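Cephalosporin hydroxylase CMCI (Streptomyces clavuligerus, PDB 2BM8) probably takes part in cephamycin biosynthesis, acting on the 7-position of cephalosporins through a Rossmann-like, methyltransferase-type fold that assembles as a hexamer. Local coordinates at residues I184-I189 / S222-G227. The protein carries 3 engineered substitutions. Residues are numbered along the deposited sequence; the frame is centred on the assembly and turned at random.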
loop_
_atom_site.group_PDB
_atom_site.type_symbol
_atom_site.label_atom_id
_atom_site.label_comp_id
_atom_site.label_asym_id
_atom_site.label_seq_id
_atom_site.Cartn_x
_atom_site.Cartn_y
_atom_site.Cartn_z
ATOM N N ILE B 184 -19.537 6.675 25.119
ATOM C CA ILE B 184 -18.908 6.344 23.850
ATOM C C ILE B 184 -19.309 7.304 22.733
ATOM O O ILE B 184 -20.494 7.555 22.506
ATOM C CB ILE B 184 -19.268 4.902 23.457
ATOM C CG1 ILE B 184 -18.533 3.929 24.382
ATOM C CG2 ILE B 184 -18.885 4.623 22.011
ATOM C CD1 ILE B 184 -19.100 2.548 24.402
ATOM N N ILE B 185 -18.314 7.826 22.024
ATOM C CA ILE B 185 -18.574 8.681 20.873
ATOM C C ILE B 185 -18.099 7.961 19.640
ATOM O O ILE B 185 -16.912 7.765 19.451
ATOM C CB ILE B 185 -17.865 10.036 21.034
ATOM C CG1 ILE B 185 -18.502 10.819 22.175
ATOM C CG2 ILE B 185 -17.974 10.844 19.751
ATOM C CD1 ILE B 185 -17.605 11.821 22.817
ATOM N N GLU B 186 -19.030 7.551 18.798
ATOM C CA GLU B 186 -18.669 6.824 17.588
ATOM C C GLU B 186 -18.285 7.823 16.500
ATOM O O GLU B 186 -18.796 8.933 16.493
ATOM C CB GLU B 186 -19.826 5.926 17.144
ATOM C CG GLU B 186 -20.226 4.860 18.171
ATOM C CD GLU B 186 -21.104 3.747 17.595
ATOM O OE1 GLU B 186 -21.457 3.833 16.406
ATOM O OE2 GLU B 186 -21.461 2.798 18.341
ATOM N N ASP B 187 -17.322 7.449 15.653
ATOM C CA ASP B 187 -17.000 8.122 14.388
ATOM C C ASP B 187 -16.337 9.492 14.497
ATOM O O ASP B 187 -15.321 9.747 13.830
ATOM C CB ASP B 187 -18.249 8.251 13.506
ATOM C CG ASP B 187 -18.802 6.899 13.077
ATOM O OD1 ASP B 187 -18.067 6.173 12.356
ATOM O OD2 ASP B 187 -19.934 6.480 13.415
ATOM N N MET B 188 -16.902 10.366 15.326
ATOM C CA MET B 188 -16.620 11.790 15.216
ATOM C C MET B 188 -15.309 12.278 15.833
ATOM O O MET B 188 -14.755 13.270 15.354
ATOM C CB MET B 188 -17.789 12.618 15.769
ATOM C CG MET B 188 -17.796 14.074 15.266
ATOM S SD MET B 188 -17.759 14.273 13.429
ATOM C CE MET B 188 -19.515 14.526 13.060
ATOM N N ILE B 189 -14.798 11.598 16.861
ATOM C CA ILE B 189 -13.634 12.127 17.582
ATOM C C ILE B 189 -12.396 12.341 16.712
ATOM O O ILE B 189 -11.757 13.365 16.823
ATOM C CB ILE B 189 -13.324 11.313 18.858
ATOM C CG1 ILE B 189 -14.103 11.932 20.018
ATOM C CG2 ILE B 189 -11.831 11.309 19.185
ATOM C CD1 ILE B 189 -14.109 11.150 21.274
ATOM N N SER B 222 -12.554 0.862 13.517
ATOM C CA SER B 222 -12.493 2.189 12.911
ATOM C C SER B 222 -13.659 3.104 13.340
ATOM O O SER B 222 -13.483 4.311 13.426
ATOM C CB SER B 222 -12.387 2.093 11.386
ATOM O OG SER B 222 -13.633 1.813 10.774
ATOM N N GLN B 223 -14.827 2.547 13.669
ATOM C CA GLN B 223 -15.943 3.386 14.122
ATOM C C GLN B 223 -15.794 3.846 15.578
ATOM O O GLN B 223 -16.221 4.940 15.924
ATOM C CB GLN B 223 -17.299 2.682 13.933
ATOM C CG GLN B 223 -17.814 2.654 12.472
ATOM C CD GLN B 223 -19.025 1.742 12.308
ATOM O OE1 GLN B 223 -19.059 0.640 12.890
ATOM N NE2 GLN B 223 -20.023 2.186 11.510
ATOM N N LEU B 224 -15.203 3.021 16.429
ATOM C CA LEU B 224 -15.033 3.373 17.828
ATOM C C LEU B 224 -13.665 3.976 18.143
ATOM O O LEU B 224 -13.417 4.363 19.267
ATOM C CB LEU B 224 -15.219 2.133 18.680
ATOM C CG LEU B 224 -16.572 1.467 18.578
ATOM C CD1 LEU B 224 -16.529 0.148 19.315
ATOM C CD2 LEU B 224 -17.640 2.394 19.131
ATOM N N ASP B 225 -12.792 4.021 17.140
ATOM C CA ASP B 225 -11.435 4.555 17.218
ATOM C C ASP B 225 -11.325 5.700 18.195
ATOM O O ASP B 225 -11.960 6.739 18.005
ATOM C CB ASP B 225 -11.032 5.072 15.821
ATOM C CG ASP B 225 -9.546 5.343 15.685
ATOM O OD1 ASP B 225 -8.779 5.252 16.653
ATOM O OD2 ASP B 225 -9.044 5.667 14.605
ATOM N N ARG B 226 -10.520 5.497 19.238
ATOM C CA ARG B 226 -10.161 6.540 20.203
ATOM C C ARG B 226 -11.361 7.268 20.842
ATOM O O ARG B 226 -11.221 8.418 21.257
ATOM C CB ARG B 226 -9.227 7.559 19.537
ATOM C CG ARG B 226 -7.841 7.035 19.172
ATOM C CD ARG B 226 -7.047 7.987 18.266
ATOM N NE ARG B 226 -7.514 7.914 16.878
ATOM C CZ ARG B 226 -7.210 8.782 15.916
ATOM N NH1 ARG B 226 -6.440 9.831 16.151
ATOM N NH2 ARG B 226 -7.700 8.604 14.698
ATOM N N GLY B 227 -12.510 6.591 20.946
ATOM C CA GLY B 227 -13.757 7.207 21.399
ATOM C C GLY B 227 -14.489 6.475 22.514
ATOM O O GLY B 227 -15.603 6.858 22.876
HETATM O O HOH W 1 -19.387 5.087 10.441
#
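Ile185 N and Asp187 N, two residues apart where strand 182-185 runs out into loop, donate to Gly227 O at 3.0 Å and to Gln223 O at 2.8 Å. The chain from Leu224 to Gly227, starting just after the acceptor residue Gln223 and ending on the other, is a type II beta turn, closed by Gly227 N on Leu224 O at 2.9 Å. On the flank toward helix 67-80, Leu224 CD2 reaches two neighbours on one side, Glu186 CG at 3.7 Å and Ile184 CG2 at 3.8 Å. Glu186 runs alongside Leu224, its CG anti to the carbonyl carbon (chi1 -61°), and extends to carry the buried carboxylate to Lys65 and Tyr73. Gln223 lies beside Asp187, its CG 3.5 Å from Asp187 OD1, with amide and carboxylate planes 73° apart; a water bridges Asp187 OD1 and Gln223 NE2, while Thr69, Asp66 and Leu64 hold the amide. Past the bend, Ile189 CG2 packs 3.6 Å from Arg226 O, which also accepts from Trp41 of a second subunit. Arg226 NE and NH2 grip both carboxylate oxygens of Asp225 side-on, from above the carboxylate plane but near the guanidinium plane. The arrangement joins the C-terminal end of a parallel strand to the loop entering antiparallel strand 228-231, within the 3-2-1-4-5-7-6 sheet characteristic of Rossmann-like methyltransferases.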